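Local coordinates for kelch domain-containing protein (Colletotrichum graminicola M1.001, PDB 5C86) that probably oxidises alcohols at a copper site, as an alcohol oxidase of the AA5 family that includes galactose oxidase and glyoxal oxidase, at residues Met9-Pro13 against Thr49-Asn53; Leu111-Ile116 against Asn154-Lys158; Trp182-Asn186 against Asp452-Ile457. One frame throughout, in Å; residues are numbered along the deposited sequence. Where two conformers were deposited one is given.

Contact 1. Residues Met9-Pro13 against Thr49-Asn53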
loop_
_atom_site.group_PDB
_atom_site.type_symbol
_atom_site.label_atom_id
_atom_site.label_comp_id
_atom_site.label_asym_id
_atom_site.label_seq_id
_atom_site.Cartn_x
_atom_site.Cartn_y
_atom_site.Cartn_z
ATOM N N MET A 9 -4.917 -11.365 -19.162
ATOM C CA MET A 9 -5.807 -10.337 -18.655
ATOM C C MET A 9 -6.894 -10.997 -17.816
ATOM O O MET A 9 -7.468 -12.007 -18.228
ATOM C CB MET A 9 -6.472 -9.488 -19.775
ATOM C CG MET A 9 -5.575 -8.561 -20.622
ATOM S SD MET A 9 -5.016 -6.931 -20.028
ATOM C CE MET A 9 -5.905 -6.707 -18.552
ATOM N N VAL A 10 -7.160 -10.396 -16.656
ATOM C CA VAL A 10 -8.101 -10.794 -15.649
ATOM C C VAL A 10 -9.166 -9.699 -15.698
ATOM O O VAL A 10 -8.841 -8.510 -15.690
ATOM C CB VAL A 10 -7.375 -10.842 -14.295
ATOM C CG1 VAL A 10 -8.297 -10.802 -13.078
ATOM C CG2 VAL A 10 -6.493 -12.093 -14.298
ATOM N N LYS A 11 -10.425 -10.079 -15.708
ATOM C CA LYS A 11 -11.496 -9.094 -15.845
ATOM C C LYS A 11 -12.462 -9.174 -14.706
ATOM O O LYS A 11 -13.028 -10.218 -14.389
ATOM C CB LYS A 11 -12.228 -9.363 -17.170
ATOM C CG LYS A 11 -12.496 -8.103 -17.995
ATOM C CD LYS A 11 -13.779 -8.262 -18.826
ATOM C CE LYS A 11 -13.727 -9.502 -19.713
ATOM N NZ LYS A 11 -15.087 -9.893 -20.193
ATOM N N PHE A 12 -12.668 -8.081 -14.002
ATOM C CA PHE A 12 -13.541 -8.063 -12.929
ATOM C C PHE A 12 -14.928 -7.479 -13.356
ATOM O O PHE A 12 -14.972 -6.645 -14.225
ATOM C CB PHE A 12 -12.998 -7.152 -11.776
ATOM C CG PHE A 12 -11.890 -7.809 -10.963
ATOM C CD1 PHE A 12 -12.174 -8.653 -9.886
ATOM C CD2 PHE A 12 -10.581 -7.491 -11.245
ATOM C CE1 PHE A 12 -11.155 -9.269 -9.170
ATOM C CE2 PHE A 12 -9.550 -8.088 -10.513
ATOM C CZ PHE A 12 -9.846 -8.956 -9.479
ATOM N N PRO A 13 -15.958 -7.800 -12.607
ATOM C CA PRO A 13 -17.285 -7.231 -12.936
ATOM C C PRO A 13 -17.426 -5.816 -12.364
ATOM O O PRO A 13 -18.490 -5.193 -12.585
ATOM C CB PRO A 13 -18.228 -8.174 -12.218
ATOM C CG PRO A 13 -17.465 -8.581 -10.969
ATOM C CD PRO A 13 -16.059 -8.755 -11.484
ATOM N N THR A 49 -18.324 -5.452 -4.509
ATOM C CA THR A 49 -16.982 -6.082 -4.369
ATOM C C THR A 49 -16.909 -7.289 -5.213
ATOM O O THR A 49 -17.960 -7.915 -5.582
ATOM C CB THR A 49 -16.581 -6.373 -2.931
ATOM O OG1 THR A 49 -17.235 -7.586 -2.470
ATOM C CG2 THR A 49 -16.847 -5.249 -1.982
ATOM N N SER A 50 -15.702 -7.681 -5.558
ATOM C CA SER A 50 -15.462 -8.933 -6.270
ATOM C C SER A 50 -14.135 -9.491 -5.752
ATOM O O SER A 50 -13.333 -8.765 -5.143
ATOM C CB SER A 50 -15.459 -8.744 -7.761
ATOM O OG SER A 50 -15.039 -9.880 -8.509
ATOM N N LEU A 51 -13.962 -10.790 -5.885
ATOM C CA LEU A 51 -12.795 -11.515 -5.334
ATOM C C LEU A 51 -12.148 -12.352 -6.387
ATOM O O LEU A 51 -12.864 -13.130 -7.055
ATOM C CB LEU A 51 -13.255 -12.404 -4.218
ATOM C CG LEU A 51 -12.168 -13.178 -3.445
ATOM C CD1 LEU A 51 -11.482 -12.227 -2.500
ATOM C CD2 LEU A 51 -12.725 -14.383 -2.664
ATOM N N TYR A 52 -10.820 -12.259 -6.535
ATOM C CA TYR A 52 -10.069 -13.104 -7.424
ATOM C C TYR A 52 -9.384 -14.176 -6.574
ATOM O O TYR A 52 -8.719 -13.887 -5.611
ATOM C CB TYR A 52 -8.985 -12.354 -8.224
ATOM C CG TYR A 52 -8.023 -13.203 -9.003
ATOM C CD1 TYR A 52 -8.360 -13.743 -10.212
ATOM C CD2 TYR A 52 -6.757 -13.426 -8.530
ATOM C CE1 TYR A 52 -7.477 -14.536 -10.917
ATOM C CE2 TYR A 52 -5.855 -14.155 -9.235
ATOM C CZ TYR A 52 -6.230 -14.722 -10.416
ATOM O OH TYR A 52 -5.273 -15.438 -11.080
ATOM N N ASN A 53 -9.675 -15.447 -6.881
ATOM C CA ASN A 53 -9.074 -16.569 -6.187
ATOM C C ASN A 53 -7.778 -16.937 -6.845
ATOM O O ASN A 53 -7.730 -17.339 -8.003
ATOM C CB ASN A 53 -10.068 -17.748 -6.232
ATOM C CG ASN A 53 -9.638 -18.850 -5.352
ATOM O OD1 ASN A 53 -8.602 -19.432 -5.560
ATOM N ND2 ASN A 53 -10.338 -19.040 -4.340
#

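Contact 2. Residues Leu111-Ile116 against Asn154-Lys158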
loop_
_atom_site.group_PDB
_atom_site.type_symbol
_atom_site.label_atom_id
_atom_site.label_comp_id
_atom_site.label_asym_id
_atom_site.label_seq_id
_atom_site.Cartn_x
_atom_site.Cartn_y
_atom_site.Cartn_z
ATOM N N LEU A 111 -18.218 -0.150 12.334
ATOM C CA LEU A 111 -17.546 0.356 13.476
ATOM C C LEU A 111 -18.023 1.742 13.774
ATOM O O LEU A 111 -18.876 2.244 13.055
ATOM C CB LEU A 111 -16.009 0.257 13.303
ATOM C CG LEU A 111 -15.410 -1.163 13.146
ATOM C CD1 LEU A 111 -13.888 -1.091 12.967
ATOM C CD2 LEU A 111 -15.676 -2.021 14.358
ATOM N N SER A 112 -17.455 2.373 14.797
ATOM C CA SER A 112 -17.867 3.710 15.218
ATOM C C SER A 112 -17.629 4.685 14.075
ATOM O O SER A 112 -16.565 4.622 13.427
ATOM C CB SER A 112 -17.100 4.098 16.439
ATOM O OG SER A 112 -17.373 5.426 16.931
ATOM N N ASN A 113 -18.551 5.649 13.864
ATOM C CA ASN A 113 -18.298 6.732 12.948
ATOM C C ASN A 113 -17.087 7.533 13.384
ATOM O O ASN A 113 -16.799 7.761 14.506
ATOM C CB ASN A 113 -19.525 7.714 12.986
ATOM C CG ASN A 113 -20.719 7.203 12.336
ATOM O OD1 ASN A 113 -20.807 6.220 11.650
ATOM N ND2 ASN A 113 -21.789 7.980 12.560
ATOM N N MET A 114 -16.336 8.068 12.408
ATOM C CA MET A 114 -15.293 9.051 12.681
ATOM C C MET A 114 -15.825 10.347 13.314
ATOM O O MET A 114 -17.035 10.626 13.135
ATOM C CB MET A 114 -14.515 9.390 11.388
ATOM C CG MET A 114 -13.585 8.268 10.889
ATOM S SD MET A 114 -12.804 8.734 9.320
ATOM C CE MET A 114 -14.105 8.767 8.149
ATOM N N GLN A 115 -14.955 11.007 14.046
ATOM C CA GLN A 115 -15.245 12.352 14.620
ATOM C C GLN A 115 -15.424 13.396 13.544
ATOM O O GLN A 115 -16.206 14.335 13.746
ATOM C CB GLN A 115 -14.202 12.799 15.585
ATOM C CG GLN A 115 -14.176 11.886 16.814
ATOM C CD GLN A 115 -15.420 12.125 17.673
ATOM O OE1 GLN A 115 -16.276 11.257 17.805
ATOM N NE2 GLN A 115 -15.548 13.357 18.147
ATOM N N ILE A 116 -14.659 13.289 12.441
ATOM C CA ILE A 116 -14.732 14.256 11.335
ATOM C C ILE A 116 -14.930 13.472 10.074
ATOM O O ILE A 116 -14.032 12.612 9.744
ATOM C CB ILE A 116 -13.469 15.094 11.235
ATOM C CG1 ILE A 116 -13.152 15.746 12.582
ATOM C CG2 ILE A 116 -13.547 16.104 10.093
ATOM C CD1 ILE A 116 -11.773 16.301 12.835
ATOM N N ASN A 154 -13.353 0.584 20.398
ATOM C CA ASN A 154 -14.166 1.094 19.259
ATOM C C ASN A 154 -14.471 2.578 19.374
ATOM O O ASN A 154 -15.648 2.966 19.273
ATOM C CB ASN A 154 -15.433 0.239 19.088
ATOM C CG ASN A 154 -16.305 0.568 17.852
ATOM O OD1 ASN A 154 -15.898 0.893 16.725
ATOM N ND2 ASN A 154 -17.594 0.459 18.083
ATOM N N THR A 155 -13.447 3.374 19.613
ATOM C CA THR A 155 -13.569 4.816 19.746
ATOM C C THR A 155 -12.655 5.537 18.780
ATOM O O THR A 155 -11.531 5.076 18.559
ATOM C CB THR A 155 -13.179 5.320 21.145
ATOM O OG1 THR A 155 -11.781 5.034 21.408
ATOM C CG2 THR A 155 -14.053 4.676 22.190
ATOM N N TRP A 156 -13.121 6.672 18.261
ATOM C CA TRP A 156 -12.315 7.669 17.569
ATOM C C TRP A 156 -12.116 8.856 18.470
ATOM O O TRP A 156 -13.137 9.322 19.094
ATOM C CB TRP A 156 -13.024 8.142 16.311
ATOM C CG TRP A 156 -13.059 7.137 15.167
ATOM C CD1 TRP A 156 -14.004 6.293 14.847
ATOM C CD2 TRP A 156 -11.976 6.923 14.210
ATOM N NE1 TRP A 156 -13.705 5.558 13.712
ATOM C CE2 TRP A 156 -12.453 5.921 13.300
ATOM C CE3 TRP A 156 -10.726 7.512 14.011
ATOM C CZ2 TRP A 156 -11.643 5.449 12.226
ATOM C CZ3 TRP A 156 -9.936 7.039 12.954
ATOM C CH2 TRP A 156 -10.427 6.058 12.081
ATOM N N THR A 157 -10.931 9.379 18.571
ATOM C CA THR A 157 -10.609 10.543 19.372
ATOM C C THR A 157 -9.888 11.571 18.463
ATOM O O THR A 157 -8.898 11.232 17.793
ATOM C CB THR A 157 -9.730 10.094 20.539
ATOM O OG1 THR A 157 -10.358 8.960 21.171
ATOM C CG2 THR A 157 -9.540 11.233 21.549
ATOM N N LYS A 158 -10.344 12.828 18.431
ATOM C CA LYS A 158 -9.626 13.896 17.825
ATOM C C LYS A 158 -8.377 14.197 18.536
ATOM O O LYS A 158 -8.304 14.135 19.769
ATOM C CB LYS A 158 -10.494 15.183 17.730
ATOM C CG LYS A 158 -11.710 14.923 16.885
ATOM C CD LYS A 158 -12.552 16.133 16.568
ATOM C CE LYS A 158 -13.252 16.581 17.862
ATOM N NZ LYS A 158 -14.420 17.346 17.376
HETATM O O HOH W 1 -16.065 6.940 18.550
HETATM O O HOH W 2 -16.830 15.357 16.440
#

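Contact 3. Residues Trp182-Asn186 against Asp452-Ile457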
loop_
_atom_site.group_PDB
_atom_site.type_symbol
_atom_site.label_atom_id
_atom_site.label_comp_id
_atom_site.label_asym_id
_atom_site.label_seq_id
_atom_site.Cartn_x
_atom_site.Cartn_y
_atom_site.Cartn_z
ATOM N N TRP A 182 3.564 7.372 7.110
ATOM C CA TRP A 182 4.408 6.227 7.488
ATOM C C TRP A 182 4.475 6.125 9.001
ATOM O O TRP A 182 5.131 6.968 9.594
ATOM C CB TRP A 182 5.795 6.319 6.822
ATOM C CG TRP A 182 5.681 6.115 5.385
ATOM C CD1 TRP A 182 5.690 7.046 4.398
ATOM C CD2 TRP A 182 5.343 4.873 4.764
ATOM N NE1 TRP A 182 5.407 6.458 3.186
ATOM C CE2 TRP A 182 5.201 5.124 3.372
ATOM C CE3 TRP A 182 5.116 3.608 5.249
ATOM C CZ2 TRP A 182 4.800 4.141 2.498
ATOM C CZ3 TRP A 182 4.744 2.632 4.404
ATOM C CH2 TRP A 182 4.569 2.909 3.022
ATOM N N SER A 183 3.887 5.081 9.545
ATOM C CA SER A 183 3.985 4.856 10.979
ATOM C C SER A 183 5.370 4.495 11.415
ATOM O O SER A 183 6.143 3.800 10.695
ATOM C CB SER A 183 3.063 3.765 11.391
ATOM O OG SER A 183 1.726 4.132 11.144
ATOM N N TRP A 184 5.749 5.012 12.591
ATOM C CA TRP A 184 7.101 4.835 13.090
ATOM C C TRP A 184 7.109 4.622 14.638
ATOM O O TRP A 184 6.106 4.270 15.200
ATOM C CB TRP A 184 7.995 5.972 12.574
ATOM C CG TRP A 184 9.480 5.812 12.648
ATOM C CD1 TRP A 184 10.439 6.695 13.251
ATOM C CD2 TRP A 184 10.264 4.727 12.109
ATOM N NE1 TRP A 184 11.704 6.217 13.062
ATOM C CE2 TRP A 184 11.638 5.029 12.386
ATOM C CE3 TRP A 184 9.949 3.582 11.366
ATOM C CZ2 TRP A 184 12.644 4.228 11.931
ATOM C CZ3 TRP A 184 11.013 2.761 10.903
ATOM C CH2 TRP A 184 12.318 3.087 11.227
ATOM N N LYS A 185 8.250 4.849 15.257
ATOM C CA LYS A 185 8.457 4.461 16.638
ATOM C C LYS A 185 7.478 5.153 17.569
ATOM O O LYS A 185 7.161 6.349 17.339
ATOM C CB LYS A 185 9.888 4.749 16.999
ATOM C CG LYS A 185 10.901 3.920 16.205
ATOM C CD LYS A 185 12.360 4.261 16.550
ATOM C CE LYS A 185 13.334 3.478 15.649
ATOM N NZ LYS A 185 14.719 3.554 16.258
ATOM N N ASN A 186 7.021 4.417 18.572
ATOM C CA ASN A 186 6.284 4.996 19.732
ATOM C C ASN A 186 5.112 5.877 19.336
ATOM O O ASN A 186 4.943 7.023 19.820
ATOM C CB ASN A 186 7.293 5.865 20.466
ATOM C CG ASN A 186 6.839 6.219 21.901
ATOM O OD1 ASN A 186 5.951 5.611 22.441
ATOM N ND2 ASN A 186 7.407 7.241 22.436
ATOM N N ASP A 452 11.072 -3.462 17.694
ATOM C CA ASP A 452 10.400 -2.195 17.788
ATOM C C ASP A 452 9.118 -2.278 16.935
ATOM O O ASP A 452 9.175 -2.522 15.700
ATOM C CB ASP A 452 11.316 -1.110 17.203
ATOM C CG ASP A 452 10.903 0.284 17.625
ATOM O OD1 ASP A 452 9.719 0.616 17.563
ATOM O OD2 ASP A 452 11.827 1.043 18.062
ATOM N N TYR A 453 7.987 -2.033 17.580
ATOM C CA TYR A 453 6.710 -2.033 16.893
ATOM C C TYR A 453 6.564 -0.897 15.915
ATOM O O TYR A 453 5.616 -0.975 15.116
ATOM C CB TYR A 453 5.517 -2.040 17.853
ATOM C CG TYR A 453 5.261 -3.374 18.483
ATOM C CD1 TYR A 453 4.652 -4.414 17.840
ATOM C CD2 TYR A 453 5.631 -3.606 19.826
ATOM C CE1 TYR A 453 4.437 -5.633 18.433
ATOM C CE2 TYR A 453 5.375 -4.822 20.406
ATOM C CZ TYR A 453 4.784 -5.817 19.766
ATOM O OH TYR A 453 4.587 -7.078 20.302
ATOM N N GLY A 454 7.430 0.110 15.947
ATOM C CA GLY A 454 7.444 1.141 14.933
ATOM C C GLY A 454 8.017 0.699 13.631
ATOM O O GLY A 454 7.765 1.303 12.604
ATOM N N VAL A 455 8.794 -0.395 13.698
ATOM C CA VAL A 455 9.373 -1.074 12.578
ATOM C C VAL A 455 8.409 -2.191 12.136
ATOM O O VAL A 455 7.831 -2.122 11.038
ATOM C CB VAL A 455 10.759 -1.636 12.900
ATOM C CG1 VAL A 455 11.275 -2.538 11.759
ATOM C CG2 VAL A 455 11.726 -0.479 13.167
ATOM N N ALA A 456 8.132 -3.147 13.028
ATOM C CA ALA A 456 7.228 -4.235 12.787
ATOM C C ALA A 456 5.872 -3.830 13.286
ATOM O O ALA A 456 5.382 -4.200 14.374
ATOM C CB ALA A 456 7.725 -5.454 13.518
ATOM N N ILE A 457 5.226 -2.986 12.497
ATOM C CA ILE A 457 3.834 -2.595 12.781
ATOM C C ILE A 457 2.989 -3.876 12.926
ATOM O O ILE A 457 3.089 -4.775 12.132
ATOM C CB ILE A 457 3.287 -1.706 11.643
ATOM C CG1 ILE A 457 4.057 -0.385 11.458
ATOM C CG2 ILE A 457 1.805 -1.488 11.853
ATOM C CD1 ILE A 457 3.968 0.571 12.648
HETATM O O HOH W 3 8.313 1.952 19.075
#

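Contact 1. Residues Met9-Pro13 against Thr49-Asn53
Two side-chain torsions set this contact, those of F12 and S50. In F12 the ring carbon CG stands opposite the carbonyl carbon (chi1 -77°), which turns the ring toward S50 and Y52. In S50 the hydroxyl turns away from its own backbone N (chi1 171°), which carries it to the ring's rim. There S50 OG lies in the plane of the ring, 3.4 Å from F12 CD1. The same oxygen sits 3.3 Å from CD of P13, so it is wedged between phenyl edge and pyrrolidine. Neither approach is a hydrogen bond: the hydroxyl's polar partner is the carbonyl O of S60. Further along, the distal atom F12 CZ comes within 3.7 Å of Y52 CB, and the two side chains cross at roughly a right angle. V10 adds a lighter touch, its CG1 lying 4.1 Å from Y52 CD1 and obliquely placed to the tyrosine ring. The CA atoms of F12 and S50 are 7.0 Å apart and no hydrogen bond passes between the segments; the 229 Å² buried here comes largely from side chains, with the F12 ring edge also facing the backbone N of Y52. Each backbone is paired with other strands: V10 bonds to G365, and S50 to V30. The Y52 ring also meets that of F367. Strand 5-11 is the edge strand of a four-stranded antiparallel sheet whose other members come from far along the chain, while strand 47-52 belongs to the first blade. N-terminal and later strands sharing the last blade, packed against the first, are the hallmark of Velcro closure in a beta-propeller.

Contact 2. Residues Leu111-Ile116 against Asn154-Lys158
S112 and M114 run beside N154 and W156 with the two chains almost parallel, their end-to-end directions 8° apart and the M114 and W156 CA atoms separated by 5.9 Å. Both direct bonds join the S112 backbone to a side chain of the facing segment. The backbone N of S112 donates to N154 OD1 at 2.9 Å with an angle of 157° at the hydrogen, somewhat tilted from the amide plane; Y149 OH is a second partner of that oxygen. The W156 indole is the centrepiece. Its NE1 makes a weak bond to S112 O (3.0 Å), which lies at the ring edge in plane and is also bonded by T95 OG1. M114 covers one face: CG stands 3.7 Å from the centroid of the six-membered ring, 19° off the normal, a CH-pi contact offset toward the rim. SD follows at 4.7 Å over the same face, a Met-aromatic contact. Toward the surface, the Q115 and K158 side chains cross at about a right angle, Q115 CB 3.5 Å from K158 CG, and I116 CD1 rests 3.8 Å from K158 CD. Two waters bridge the segments, one joining S112 OG to the W156 backbone N, the other Q115 O to K158 NZ. Segment 111-116 leaves the outer strand of one blade and runs along strand 155-158, outer strand of the next. Y149 and W156, whose rings meet, are the aromatic pair characteristic of a kelch repeat.

Contact 3. Residues Trp182-Asn186 against Asp452-Ile457
K185 and G454 mark the close side of this contact: their CA atoms are 3.9 Å apart. Having no side chain, G454 lets the backbones come together at this point. Beside it the carbonyl oxygen G454 O approaches W184 CE3 to 3.4 Å, obliquely to the indole. V455 lies alongside that ring, pointing the same way, with CG2 4.0 Å from W184 CZ3; the indole itself is tied by NE1 to G260 O. At the other end of the buried part, I457 CD1 reaches S183 CB at 3.5 Å, while the S183 hydroxyl is bonded to T125 O. No direct hydrogen bond crosses, but R430 links the segments, with NH2 bonded to S183 O and NH1 to V455 O. Strand 181-183 is the first strand of a propeller blade, and residues 452-457 lie in a loop of the galactose oxidase-like early-set domain, so the contact is an interface between the kelch propeller and the C-terminal domain. The outer side is looser and more polar. D452 folds into an Asx turn, OD1 accepting from G454 N at 2.8 Å on its anti side, 20° out of the carboxylate plane. The extended K185 chain crosses this carboxylate at about a right angle, with CG 3.5 Å from D452 OD2. K185 NZ stays 4.2 Å from D452 OD2, too far for a salt bridge, and forms one with E261 OE2. A water accepts from the backbone N of N186 and donates to D452 OD1.

In the fold
Contacts 1 and 2 both join parts of the propeller, whereas contact 3 sets a propeller blade against the C-terminal early-set domain. Contact 3 is the buried one, contact 1 is partly buried, and contact 2 lies at the surface. Chemistry follows place: contact 1 is mostly apolar, contact 2 combines direct hydrogen bonds with two bridging waters and has the largest buried area of the three, 482 Å², and contact 3 pairs close backbone approach with one water at its edge. Contacts 1 and 3 sit on opposite sides of the chain's centre, about 33 Å between centres. Contacts 2 and 3 use successive strands, 155-158 and 181-183, yet their nearest atoms remain about 12 Å apart.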